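Local coordinates for DUF3856 domain-containing protein (Chlorobium tepidum, PDB 2HR2), which is of unknown function but adopts an all-helical, TPR-like alpha-alpha superhelix of a kind that often serves as a scaffold for binding other proteins, at residues R20-G25 against A64-G69; L84-R89 against Q95-L100; L110-L115 against M122-K127; E130-R135 against E143-V148. All blocks are in the same frame, centred on the assembly; numbering follows the deposited sequence.

From the N terminus, contact 1 comes first: it closes a long loop that takes in helix 27-41 and brings helix 52-69 back against the end of helix 4-24. The next three close short connections between consecutive helices: contact 2 joins helices 73-90 and 97-114, contact 3 joins 97-114 and 118-134, and contact 4 joins 118-134 and 142-157. All four lie in series, so none nests within another and none crosses another. Contacts 2 and 3 share helix 97-114, and contacts 3 and 4 share helix 118-134. Arg135 ties contact 4 to Gln95 of contact 2, while Val148 packs on Leu110 and Phe125 of contact 3.

Contact 1: residues R20-G25 against A64-G69; sequences RQLVAG and AEALAG
Leu22 reaches from the last turns of helix 4-24 onto Glu65 and Ala66 of helix 52-69, and its side chain, followed outward, accounts for the whole contact. The CB atom of Leu22 already lies 3.9 Å from Glu65 OE2. Beyond CG the two methyls part company. CD1 comes up to the carboxylate, 3.6 Å from Glu65 OE1, whereas CD2 of Leu22 turns to the neighbouring residue and rests 3.6 Å from Ala66 CB, close also to the backbone N of Ala66. The same methyl meets the stem of the glutamate, with Leu22 CD2 4.0 Å from Glu65 CG. Glu65 reaches across the leucine because its CG is anti to the backbone N (chi1 176°) and the chain stays extended beyond it, bringing methylene and carboxylate to the leucine's flank at a slant. No hydrogen bond spans the two helices here. Replacing Glu65 by an alanine would probably leave Leu22 CD1 without its neighbour across the interface and open a gap beside the leucine. Ala30 of helix 27-41 also touches Leu22, and Ser103 and Ser107 of helix 97-114 touch Glu65, whose side chain comes within about 3 Å, between nearest atoms, of a bound glycerol, probably from the crystallisation liquor. Just past Leu22, helix 4-24 ends in a Schellman motif at Gly25, whose positive phi suits glycine. Packing of the first helix directly on the third, with the second touching both, is consistent with the TPR-like alpha-alpha superhelix.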
loop_
_atom_site.group_PDB
_atom_site.type_symbol
_atom_site.label_atom_id
_atom_site.label_comp_id
_atom_site.label_asym_id
_atom_site.label_seq_id
_atom_site.Cartn_x
_atom_site.Cartn_y
_atom_site.Cartn_z
ATOM N N ARG A 20 7.512 10.181 -1.262
ATOM C CA ARG A 20 7.635 11.297 -2.203
ATOM C C ARG A 20 7.879 10.761 -3.613
ATOM O O ARG A 20 7.369 11.310 -4.593
ATOM C CB ARG A 20 8.759 12.266 -1.811
ATOM C CG ARG A 20 8.554 12.943 -0.465
ATOM C CD ARG A 20 9.355 14.236 -0.340
ATOM N NE ARG A 20 10.776 14.071 -0.646
ATOM C CZ ARG A 20 11.687 13.566 0.184
ATOM N NH1 ARG A 20 11.356 13.123 1.397
ATOM N NH2 ARG A 20 12.942 13.480 -0.219
ATOM N N GLN A 21 8.655 9.686 -3.703
ATOM C CA GLN A 21 8.963 9.059 -4.982
ATOM C C GLN A 21 7.721 8.431 -5.637
ATOM O O GLN A 21 7.592 8.460 -6.854
ATOM C CB GLN A 21 10.095 8.047 -4.804
ATOM C CG GLN A 21 11.425 8.735 -4.550
ATOM C CD GLN A 21 12.527 7.817 -4.038
ATOM O OE1 GLN A 21 12.276 6.797 -3.389
ATOM N NE2 GLN A 21 13.769 8.204 -4.313
ATOM N N LEU A 22 6.814 7.871 -4.836
ATOM C CA LEU A 22 5.566 7.315 -5.369
ATOM C C LEU A 22 4.756 8.426 -6.023
ATOM O O LEU A 22 4.253 8.258 -7.127
ATOM C CB LEU A 22 4.718 6.653 -4.283
ATOM C CG LEU A 22 5.202 5.327 -3.686
ATOM C CD1 LEU A 22 4.380 4.951 -2.453
ATOM C CD2 LEU A 22 5.169 4.205 -4.723
ATOM N N VAL A 23 4.638 9.560 -5.340
ATOM C CA VAL A 23 3.921 10.718 -5.878
ATOM C C VAL A 23 4.544 11.191 -7.192
ATOM O O VAL A 23 3.835 11.568 -8.117
ATOM C CB VAL A 23 3.905 11.895 -4.851
ATOM C CG1 VAL A 23 3.513 13.228 -5.499
ATOM C CG2 VAL A 23 2.983 11.560 -3.684
ATOM N N ALA A 24 5.873 11.158 -7.266
ATOM C CA ALA A 24 6.606 11.592 -8.458
ATOM C C ALA A 24 6.654 10.558 -9.584
ATOM O O ALA A 24 7.146 10.856 -10.661
ATOM C CB ALA A 24 8.029 11.979 -8.069
ATOM N N GLY A 25 6.169 9.349 -9.337
ATOM C CA GLY A 25 6.184 8.298 -10.340
ATOM C C GLY A 25 7.517 7.580 -10.490
ATOM O O GLY A 25 7.731 6.865 -11.468
ATOM N N ALA A 64 3.683 -2.131 -2.569
ATOM C CA ALA A 64 2.646 -2.661 -3.457
ATOM C C ALA A 64 2.255 -1.637 -4.517
ATOM O O ALA A 64 2.072 -1.986 -5.681
ATOM C CB ALA A 64 1.422 -3.081 -2.655
ATOM N N GLU A 65 2.126 -0.377 -4.110
ATOM C CA GLU A 65 1.796 0.699 -5.046
ATOM C C GLU A 65 2.891 0.863 -6.099
ATOM O O GLU A 65 2.595 1.044 -7.279
ATOM C CB GLU A 65 1.589 2.030 -4.307
ATOM C CG GLU A 65 1.323 3.223 -5.238
ATOM C CD GLU A 65 1.091 4.553 -4.508
ATOM O OE1 GLU A 65 0.881 4.557 -3.265
ATOM O OE2 GLU A 65 1.113 5.600 -5.201
ATOM N N ALA A 66 4.149 0.817 -5.664
ATOM C CA ALA A 66 5.282 0.961 -6.577
ATOM C C ALA A 66 5.346 -0.191 -7.576
ATOM O O ALA A 66 5.509 0.028 -8.775
ATOM C CB ALA A 66 6.582 1.047 -5.803
ATOM N N LEU A 67 5.214 -1.414 -7.073
ATOM C CA LEU A 67 5.259 -2.603 -7.916
ATOM C C LEU A 67 4.094 -2.650 -8.905
ATOM O O LEU A 67 4.248 -3.140 -10.031
ATOM C CB LEU A 67 5.280 -3.861 -7.049
ATOM C CG LEU A 67 6.566 -4.052 -6.239
ATOM C CD1 LEU A 67 6.378 -5.123 -5.180
ATOM C CD2 LEU A 67 7.750 -4.386 -7.142
ATOM N N ALA A 68 2.932 -2.158 -8.481
ATOM C CA ALA A 68 1.769 -2.082 -9.357
ATOM C C ALA A 68 2.073 -1.105 -10.485
ATOM O O ALA A 68 1.745 -1.365 -11.642
ATOM C CB ALA A 68 0.544 -1.619 -8.576
ATOM N N GLY A 69 2.707 0.013 -10.130
ATOM C CA GLY A 69 3.113 1.031 -11.095
ATOM C C GLY A 69 4.079 0.492 -12.140
ATOM O O GLY A 69 4.000 0.863 -13.315
#

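Contact 2: residues L84-R89 against Q95-L100; sequences LHYFNR and QDEGKL
Phe87 and Tyr86, neighbours on helix 73-90, present two rings to Glu97 and Leu100 at the start of helix 97-114, and the contacts fall into two kinds. The first is apolar. Phe87 CE1 lies 3.6 Å from Glu97 CG, the methylene arriving at the ring edge, near its plane. At the adjacent ring atom, Phe87 CZ packs 4.0 Å from Leu100 CB. The benzyl group gets there with its CG beside the backbone N (chi1 -67°), which aims it at helix 97-114; Phe87 and the glutamate stem then run past each other in opposite directions. It also meets the ring of Trp101, with planes at about 15°, so the phenyl has an aromatic neighbour as well as the glutamate stem.

The second kind sets polar atoms against aromatic carbon. Leu100 O is 4.0 Å from Phe87 CE2, approaching obliquely. Glu97 OE2 comes to the edge of the tyrosine ring, 3.7 Å from Tyr86 CE2, with carboxylate and ring planes 78° apart. The Tyr86 OH is 3.8 Å from Glu97 OE2, too long for a hydrogen bond. The firm polar partner of this carboxylate is the backbone N of Glu92, which bonds to OE1 within the connection between the helices. Glu97 thus serves both sides of the turn: its methylene packs on Phe87, its OE1 secures the link, and OE2 faces the weakly positive ring edge of Tyr86, an arrangement that is probably mildly favourable but much weaker than the bond to Glu92.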
loop_
_atom_site.group_PDB
_atom_site.type_symbol
_atom_site.label_atom_id
_atom_site.label_comp_id
_atom_site.label_asym_id
_atom_site.label_seq_id
_atom_site.Cartn_x
_atom_site.Cartn_y
_atom_site.Cartn_z
ATOM N N LEU A 84 -2.408 -5.880 4.064
ATOM C CA LEU A 84 -3.800 -6.131 4.418
ATOM C C LEU A 84 -3.957 -7.088 5.600
ATOM O O LEU A 84 -4.944 -7.002 6.331
ATOM C CB LEU A 84 -4.567 -6.639 3.198
ATOM C CG LEU A 84 -4.695 -5.620 2.062
ATOM C CD1 LEU A 84 -5.180 -6.282 0.781
ATOM C CD2 LEU A 84 -5.609 -4.462 2.449
ATOM N N HIS A 85 -2.996 -7.991 5.790
ATOM C CA HIS A 85 -3.020 -8.909 6.933
ATOM C C HIS A 85 -3.024 -8.096 8.230
ATOM O O HIS A 85 -3.672 -8.472 9.201
ATOM C CB HIS A 85 -1.821 -9.868 6.896
ATOM C CG HIS A 85 -1.818 -10.889 7.996
ATOM N ND1 HIS A 85 -2.581 -12.037 7.951
ATOM C CD2 HIS A 85 -1.127 -10.945 9.159
ATOM C CE1 HIS A 85 -2.373 -12.749 9.044
ATOM N NE2 HIS A 85 -1.493 -12.110 9.794
ATOM N N TYR A 86 -2.305 -6.973 8.228
ATOM C CA TYR A 86 -2.262 -6.067 9.375
ATOM C C TYR A 86 -3.512 -5.187 9.460
ATOM O O TYR A 86 -4.131 -5.090 10.518
ATOM C CB TYR A 86 -1.011 -5.179 9.314
ATOM C CG TYR A 86 -0.944 -4.137 10.412
ATOM C CD1 TYR A 86 -0.508 -4.472 11.690
ATOM C CD2 TYR A 86 -1.310 -2.813 10.169
ATOM C CE1 TYR A 86 -0.444 -3.521 12.700
ATOM C CE2 TYR A 86 -1.250 -1.854 11.173
ATOM C CZ TYR A 86 -0.815 -2.218 12.436
ATOM O OH TYR A 86 -0.745 -1.279 13.438
ATOM N N PHE A 87 -3.873 -4.540 8.352
ATOM C CA PHE A 87 -5.020 -3.626 8.348
ATOM C C PHE A 87 -6.361 -4.292 8.669
ATOM O O PHE A 87 -7.214 -3.676 9.308
ATOM C CB PHE A 87 -5.127 -2.850 7.029
ATOM C CG PHE A 87 -4.003 -1.877 6.796
ATOM C CD1 PHE A 87 -3.764 -0.842 7.687
ATOM C CD2 PHE A 87 -3.223 -1.959 5.653
ATOM C CE1 PHE A 87 -2.741 0.064 7.463
ATOM C CE2 PHE A 87 -2.199 -1.052 5.421
ATOM C CZ PHE A 87 -1.960 -0.039 6.327
ATOM N N ASN A 88 -6.557 -5.533 8.236
ATOM C CA ASN A 88 -7.801 -6.231 8.542
ATOM C C ASN A 88 -7.907 -6.556 10.034
ATOM O O ASN A 88 -9.011 -6.622 10.572
ATOM C CB ASN A 88 -7.954 -7.492 7.685
ATOM C CG ASN A 88 -8.146 -7.180 6.201
ATOM O OD1 ASN A 88 -8.409 -6.036 5.807
ATOM N ND2 ASN A 88 -8.019 -8.204 5.372
ATOM N N ARG A 89 -6.766 -6.726 10.702
ATOM C CA ARG A 89 -6.739 -7.025 12.134
ATOM C C ARG A 89 -6.740 -5.765 13.008
ATOM O O ARG A 89 -7.633 -5.596 13.838
ATOM C CB ARG A 89 -5.518 -7.887 12.481
ATOM N N GLN A 95 -8.376 7.176 10.413
ATOM C CA GLN A 95 -7.129 7.826 10.830
ATOM C C GLN A 95 -6.263 7.912 9.597
ATOM O O GLN A 95 -6.606 7.301 8.589
ATOM C CB GLN A 95 -6.448 7.080 11.963
ATOM C CG GLN A 95 -7.363 6.972 13.177
ATOM C CD GLN A 95 -6.631 6.961 14.502
ATOM O OE1 GLN A 95 -5.421 7.198 14.572
ATOM N NE2 GLN A 95 -7.373 6.713 15.571
ATOM N N ASP A 96 -5.159 8.656 9.652
ATOM C CA ASP A 96 -4.279 8.783 8.474
ATOM C C ASP A 96 -3.926 7.421 7.889
ATOM O O ASP A 96 -3.844 7.260 6.675
ATOM C CB ASP A 96 -3.013 9.576 8.778
ATOM C CG ASP A 96 -3.238 11.068 8.703
ATOM O OD1 ASP A 96 -4.299 11.551 9.159
ATOM O OD2 ASP A 96 -2.337 11.757 8.181
ATOM N N GLU A 97 -3.715 6.463 8.786
ATOM C CA GLU A 97 -3.485 5.051 8.478
ATOM C C GLU A 97 -4.444 4.528 7.388
ATOM O O GLU A 97 -4.037 3.763 6.513
ATOM C CB GLU A 97 -3.700 4.261 9.788
ATOM C CG GLU A 97 -3.285 2.802 9.793
ATOM C CD GLU A 97 -3.602 2.097 11.118
ATOM O OE1 GLU A 97 -4.787 2.071 11.524
ATOM O OE2 GLU A 97 -2.671 1.537 11.740
ATOM N N GLY A 98 -5.711 4.941 7.462
ATOM C CA GLY A 98 -6.750 4.537 6.511
ATOM C C GLY A 98 -6.445 4.803 5.049
ATOM O O GLY A 98 -6.905 4.068 4.174
ATOM N N LYS A 99 -5.680 5.856 4.774
ATOM C CA LYS A 99 -5.280 6.176 3.403
ATOM C C LYS A 99 -4.396 5.069 2.826
ATOM O O LYS A 99 -4.516 4.719 1.651
ATOM C CB LYS A 99 -4.559 7.527 3.344
ATOM C CG LYS A 99 -5.462 8.694 3.710
ATOM C CD LYS A 99 -4.797 10.042 3.517
ATOM C CE LYS A 99 -3.670 10.305 4.498
ATOM N NZ LYS A 99 -3.082 11.657 4.248
ATOM N N LEU A 100 -3.513 4.518 3.654
ATOM C CA LEU A 100 -2.657 3.412 3.225
ATOM C C LEU A 100 -3.441 2.095 3.128
ATOM O O LEU A 100 -3.091 1.238 2.322
ATOM C CB LEU A 100 -1.437 3.268 4.142
ATOM C CG LEU A 100 -0.425 4.422 4.088
ATOM C CD1 LEU A 100 0.670 4.250 5.131
ATOM C CD2 LEU A 100 0.189 4.554 2.696
#

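Contact 3: residues L110-L115 against M122-K127; sequences LALDGL and MPEFKK
Phe125 of helix 118-134 pushes its ring toward helix 97-114, where Leu110 and Asp113, one turn apart, receive it. This is the closely packed part of the contact. Phe125 CZ sits 4.1 Å from Leu110 CD2, the two side chains crossing at about a right angle, and Phe125 CE2 lies 4.0 Å from Asp113 OD2. Ring and carboxylate planes stand 89° apart. Asp113 has a stronger mate in Arg152, whose NE makes a salt bridge to the same OD2. Ala109, Ala149 and Ile153 also touch the phenyl, so it is buried among three helices. Were an alanine to stand in for Phe125, Leu110 CD2 would probably lose its partner on helix 118-134 and a gap would open between helices 97-114, 118-134 and 142-157.

The looser flank holds a single touch, Leu112 CD1 at 4.2 Å from Glu124 CG. Glu124 is partly exposed, and its carboxylate has a long, weak ion pair with Arg108, so across these segments it is the methylene that packs. The helix segments run nearly antiparallel (156°) with axes 9.6 Å apart at closest approach, a spacing bridged mainly by side chains, though the Phe125 ring also reaches Leu110 N. No hydrogen bond crosses it; cohesion rests largely on dispersion around one aromatic ring, with the carboxylate that Arg152 holds directly beside it.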
loop_
_atom_site.group_PDB
_atom_site.type_symbol
_atom_site.label_atom_id
_atom_site.label_comp_id
_atom_site.label_asym_id
_atom_site.label_seq_id
_atom_site.Cartn_x
_atom_site.Cartn_y
_atom_site.Cartn_z
ATOM N N LEU A 110 -5.618 -3.919 -8.662
ATOM C CA LEU A 110 -4.811 -3.734 -9.870
ATOM C C LEU A 110 -3.942 -4.951 -10.161
ATOM O O LEU A 110 -3.771 -5.325 -11.318
ATOM C CB LEU A 110 -3.902 -2.509 -9.755
ATOM C CG LEU A 110 -4.512 -1.109 -9.662
ATOM C CD1 LEU A 110 -3.407 -0.074 -9.447
ATOM C CD2 LEU A 110 -5.340 -0.776 -10.896
ATOM N N ALA A 111 -3.388 -5.554 -9.112
ATOM C CA ALA A 111 -2.531 -6.724 -9.260
ATOM C C ALA A 111 -3.318 -7.928 -9.764
ATOM O O ALA A 111 -2.896 -8.595 -10.706
ATOM C CB ALA A 111 -1.843 -7.049 -7.943
ATOM N N LEU A 112 -4.456 -8.202 -9.131
ATOM C CA LEU A 112 -5.315 -9.307 -9.544
ATOM C C LEU A 112 -5.765 -9.129 -10.986
ATOM O O LEU A 112 -5.797 -10.087 -11.754
ATOM C CB LEU A 112 -6.545 -9.401 -8.640
ATOM C CG LEU A 112 -6.302 -9.880 -7.208
ATOM C CD1 LEU A 112 -7.506 -9.584 -6.329
ATOM C CD2 LEU A 112 -5.952 -11.367 -7.183
ATOM N N ASP A 113 -6.099 -7.893 -11.343
ATOM C CA ASP A 113 -6.544 -7.570 -12.693
ATOM C C ASP A 113 -5.396 -7.787 -13.686
ATOM O O ASP A 113 -5.587 -8.386 -14.750
ATOM C CB ASP A 113 -7.041 -6.126 -12.727
ATOM C CG ASP A 113 -7.725 -5.757 -14.032
ATOM O OD1 ASP A 113 -7.965 -6.646 -14.875
ATOM O OD2 ASP A 113 -8.038 -4.556 -14.200
ATOM N N GLY A 114 -4.204 -7.322 -13.319
ATOM C CA GLY A 114 -3.011 -7.489 -14.150
ATOM C C GLY A 114 -2.600 -8.939 -14.369
ATOM O O GLY A 114 -1.989 -9.266 -15.382
ATOM N N LEU A 115 -2.933 -9.807 -13.415
ATOM C CA LEU A 115 -2.638 -11.236 -13.509
ATOM C C LEU A 115 -3.740 -12.020 -14.230
ATOM O O LEU A 115 -3.657 -13.241 -14.343
ATOM C CB LEU A 115 -2.425 -11.816 -12.106
ATOM C CG LEU A 115 -1.204 -11.292 -11.343
ATOM C CD1 LEU A 115 -1.294 -11.661 -9.875
ATOM C CD2 LEU A 115 0.091 -11.804 -11.959
HETATM N N MSE A 122 -12.716 -7.708 -9.400
HETATM C CA MSE A 122 -13.971 -6.949 -9.352
HETATM C C MSE A 122 -14.458 -6.600 -7.948
HETATM O O MSE A 122 -14.655 -5.423 -7.654
HETATM C CB MSE A 122 -15.089 -7.646 -10.118
HETATM C CG MSE A 122 -15.353 -7.087 -11.495
HETATM SE SE MSE A 122 -16.799 -8.147 -12.254
HETATM C CE MSE A 122 -17.523 -7.017 -13.481
ATOM N N PRO A 123 -14.693 -7.613 -7.093
ATOM C CA PRO A 123 -15.110 -7.270 -5.733
ATOM C C PRO A 123 -14.128 -6.362 -4.981
ATOM O O PRO A 123 -14.569 -5.593 -4.131
ATOM C CB PRO A 123 -15.264 -8.631 -5.042
ATOM C CG PRO A 123 -14.615 -9.612 -5.928
ATOM C CD PRO A 123 -14.660 -9.069 -7.306
ATOM N N GLU A 124 -12.828 -6.442 -5.281
ATOM C CA GLU A 124 -11.845 -5.556 -4.640
ATOM C C GLU A 124 -12.003 -4.118 -5.112
ATOM O O GLU A 124 -11.862 -3.200 -4.309
ATOM C CB GLU A 124 -10.414 -6.043 -4.853
ATOM C CG GLU A 124 -10.061 -7.233 -3.977
ATOM C CD GLU A 124 -9.803 -6.860 -2.512
ATOM O OE1 GLU A 124 -9.004 -5.939 -2.264
ATOM O OE2 GLU A 124 -10.357 -7.516 -1.608
ATOM N N PHE A 125 -12.282 -3.918 -6.403
ATOM C CA PHE A 125 -12.538 -2.564 -6.919
ATOM C C PHE A 125 -13.792 -1.970 -6.279
ATOM O O PHE A 125 -13.833 -0.775 -6.003
ATOM C CB PHE A 125 -12.679 -2.528 -8.444
ATOM C CG PHE A 125 -11.373 -2.601 -9.185
ATOM C CD1 PHE A 125 -10.457 -1.565 -9.097
ATOM C CD2 PHE A 125 -11.082 -3.675 -10.010
ATOM C CE1 PHE A 125 -9.256 -1.610 -9.792
ATOM C CE2 PHE A 125 -9.883 -3.724 -10.715
ATOM C CZ PHE A 125 -8.970 -2.690 -10.602
ATOM N N LYS A 126 -14.809 -2.803 -6.057
ATOM C CA LYS A 126 -16.030 -2.365 -5.383
ATOM C C LYS A 126 -15.695 -1.954 -3.945
ATOM O O LYS A 126 -16.203 -0.949 -3.452
ATOM C CB LYS A 126 -17.092 -3.474 -5.380
ATOM C CG LYS A 126 -18.487 -3.032 -4.921
ATOM C CD LYS A 126 -19.500 -4.197 -4.885
ATOM N N LYS A 127 -14.831 -2.732 -3.287
ATOM C CA LYS A 127 -14.415 -2.472 -1.904
ATOM C C LYS A 127 -13.686 -1.133 -1.784
ATOM O O LYS A 127 -13.838 -0.439 -0.780
ATOM C CB LYS A 127 -13.527 -3.626 -1.395
ATOM C CG LYS A 127 -13.073 -3.556 0.071
ATOM C CD LYS A 127 -14.204 -3.805 1.069
ATOM C CE LYS A 127 -13.692 -3.706 2.513
ATOM N NZ LYS A 127 -14.760 -3.936 3.528
#

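Contact 4: residues E130-R135 against E143-V148; sequences EMIEER and ERMMEV
Ile132 meets Met145 and Met146 through apolar groups alone, so the shortest sound polar bond lies to one side of that contact, within a single segment: Arg135 N to Met131 O, 2.9 Å, at the end of helix 118-134. The arginine side chain is tied too, by one hydrogen bond and two weak ones. Arg135 NH2 donates to Gln95 O, while NE and NH1 form the weak bonds, with Leu93 O and Thr139 OG1. The buried guanidinium group thereby links the chain leaving the helix to the connection before helix 97-114.

Across the contact itself one methyl makes the closest touches. Ile132 CD1 is 3.8 Å from Met146 CG and 4.3 Å from Met145 CE, both partners being selenomethionines. With CG1 beside the backbone N (chi1 -69°) and chi2 extended, the isoleucine carries CD1 out to helix 142-157, where it settles between the two selenomethionine side chains. They use different parts of themselves: Met146 offers the methylene next to its CB, the two side chains crossing obliquely, and its SE also comes 4.3 Å from Ile132 CG2, the chain bending beyond it at chi3 (-60°); Met145 offers its terminal methyl. A bound glycerol, probably from the crystallisation liquor, lies about 4 Å from the side chain of Met145, between nearest atoms.

All three touching residues are partly exposed, and no hydrogen bond or salt bridge runs between the segments. The chemistry thus divides the labour: hydrogen bonds round Arg135 probably help to set the course of the chain after the helix, while undirected apolar contacts seat helix 142-157 against helix 118-134.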
loop_
_atom_site.group_PDB
_atom_site.type_symbol
_atom_site.label_atom_id
_atom_site.label_comp_id
_atom_site.label_asym_id
_atom_site.label_seq_id
_atom_site.Cartn_x
_atom_site.Cartn_y
_atom_site.Cartn_z
ATOM N N GLU A 130 -16.368 1.515 -1.796
ATOM C CA GLU A 130 -17.098 1.455 -0.527
ATOM C C GLU A 130 -16.308 2.080 0.628
ATOM O O GLU A 130 -16.869 2.808 1.446
ATOM C CB GLU A 130 -17.506 0.012 -0.198
ATOM C CG GLU A 130 -18.638 -0.520 -1.091
ATOM C CD GLU A 130 -18.985 -1.985 -0.831
ATOM O OE1 GLU A 130 -18.059 -2.804 -0.627
ATOM O OE2 GLU A 130 -20.189 -2.329 -0.853
HETATM N N MSE A 131 -15.006 1.818 0.678
HETATM C CA MSE A 131 -14.153 2.376 1.734
HETATM C C MSE A 131 -13.990 3.887 1.623
HETATM O O MSE A 131 -13.944 4.580 2.636
HETATM C CB MSE A 131 -12.784 1.699 1.747
HETATM C CG MSE A 131 -12.846 0.255 2.209
HETATM SE SE MSE A 131 -11.189 -0.698 1.927
HETATM C CE MSE A 131 -10.050 0.236 3.196
ATOM N N ILE A 132 -13.898 4.391 0.396
ATOM C CA ILE A 132 -13.788 5.830 0.163
ATOM C C ILE A 132 -15.055 6.534 0.663
ATOM O O ILE A 132 -14.974 7.608 1.269
ATOM C CB ILE A 132 -13.523 6.147 -1.328
ATOM C CG1 ILE A 132 -12.116 5.693 -1.710
ATOM C CG2 ILE A 132 -13.653 7.646 -1.606
ATOM C CD1 ILE A 132 -11.850 5.683 -3.194
ATOM N N GLU A 133 -16.218 5.936 0.406
ATOM C CA GLU A 133 -17.479 6.494 0.892
ATOM C C GLU A 133 -17.512 6.488 2.410
ATOM O O GLU A 133 -17.820 7.496 3.040
ATOM C CB GLU A 133 -18.676 5.678 0.424
ATOM C CG GLU A 133 -18.972 5.739 -1.037
ATOM C CD GLU A 133 -20.103 4.812 -1.390
ATOM O OE1 GLU A 133 -19.884 3.923 -2.238
ATOM O OE2 GLU A 133 -21.190 4.932 -0.783
ATOM N N GLU A 134 -17.193 5.326 2.975
ATOM C CA GLU A 134 -17.223 5.098 4.415
ATOM C C GLU A 134 -16.282 6.018 5.185
ATOM O O GLU A 134 -16.626 6.500 6.258
ATOM C CB GLU A 134 -16.850 3.636 4.692
ATOM C CG GLU A 134 -17.272 3.114 6.059
ATOM C CD GLU A 134 -16.924 1.640 6.269
ATOM O OE1 GLU A 134 -16.073 1.096 5.528
ATOM O OE2 GLU A 134 -17.508 1.025 7.187
ATOM N N ARG A 135 -15.102 6.264 4.629
ATOM C CA ARG A 135 -14.106 7.087 5.297
ATOM C C ARG A 135 -14.515 8.556 5.423
ATOM O O ARG A 135 -14.814 9.214 4.423
ATOM C CB ARG A 135 -12.753 6.972 4.579
ATOM C CG ARG A 135 -11.605 7.661 5.312
ATOM C CD ARG A 135 -10.240 7.361 4.702
ATOM N NE ARG A 135 -9.167 7.821 5.587
ATOM C CZ ARG A 135 -8.761 9.082 5.707
ATOM N NH1 ARG A 135 -9.306 10.048 4.993
ATOM N NH2 ARG A 135 -7.794 9.387 6.554
ATOM N N GLU A 143 -10.393 10.343 -6.743
ATOM C CA GLU A 143 -11.041 10.459 -8.049
ATOM C C GLU A 143 -10.376 9.511 -9.044
ATOM O O GLU A 143 -11.059 8.821 -9.798
ATOM C CB GLU A 143 -11.048 11.899 -8.578
ATOM C CG GLU A 143 -11.779 12.905 -7.677
ATOM C CD GLU A 143 -10.951 13.422 -6.506
ATOM O OE1 GLU A 143 -9.783 12.991 -6.324
ATOM O OE2 GLU A 143 -11.484 14.270 -5.759
ATOM N N ARG A 144 -9.046 9.469 -9.024
ATOM C CA ARG A 144 -8.282 8.578 -9.890
ATOM C C ARG A 144 -8.676 7.129 -9.662
ATOM O O ARG A 144 -8.942 6.406 -10.612
ATOM C CB ARG A 144 -6.786 8.726 -9.609
ATOM C CG ARG A 144 -5.871 7.758 -10.364
ATOM C CD ARG A 144 -4.416 7.938 -9.953
ATOM N NE ARG A 144 -3.942 9.292 -10.222
ATOM C CZ ARG A 144 -3.526 9.730 -11.411
ATOM N NH1 ARG A 144 -3.523 8.934 -12.481
ATOM N NH2 ARG A 144 -3.128 10.997 -11.544
HETATM N N MSE A 145 -8.694 6.719 -8.395
HETATM C CA MSE A 145 -9.029 5.348 -8.017
HETATM C C MSE A 145 -10.459 4.949 -8.376
HETATM O O MSE A 145 -10.685 3.875 -8.932
HETATM C CB MSE A 145 -8.809 5.132 -6.516
HETATM C CG MSE A 145 -7.351 5.110 -6.101
HETATM SE SE MSE A 145 -7.090 4.650 -4.209
HETATM C CE MSE A 145 -7.649 6.336 -3.386
HETATM N N MSE A 146 -11.418 5.809 -8.055
HETATM C CA MSE A 146 -12.816 5.518 -8.355
HETATM C C MSE A 146 -13.083 5.377 -9.842
HETATM O O MSE A 146 -13.864 4.518 -10.244
HETATM C CB MSE A 146 -13.741 6.580 -7.787
HETATM C CG MSE A 146 -13.901 6.509 -6.288
HETATM SE SE MSE A 146 -15.137 7.875 -5.662
HETATM C CE MSE A 146 -14.226 9.508 -6.258
ATOM N N GLU A 147 -12.446 6.214 -10.657
ATOM C CA GLU A 147 -12.636 6.132 -12.105
ATOM C C GLU A 147 -12.069 4.827 -12.663
ATOM O O GLU A 147 -12.703 4.183 -13.497
ATOM C CB GLU A 147 -12.042 7.345 -12.817
ATOM C CG GLU A 147 -12.044 7.209 -14.330
ATOM C CD GLU A 147 -11.843 8.522 -15.028
ATOM O OE1 GLU A 147 -12.686 9.416 -14.833
ATOM O OE2 GLU A 147 -10.869 8.644 -15.799
ATOM N N VAL A 148 -10.884 4.440 -12.204
ATOM C CA VAL A 148 -10.295 3.180 -12.628
ATOM C C VAL A 148 -11.208 2.031 -12.198
ATOM O O VAL A 148 -11.515 1.146 -12.991
ATOM C CB VAL A 148 -8.877 2.994 -12.047
ATOM C CG1 VAL A 148 -8.392 1.557 -12.196
ATOM C CG2 VAL A 148 -7.917 3.953 -12.720
#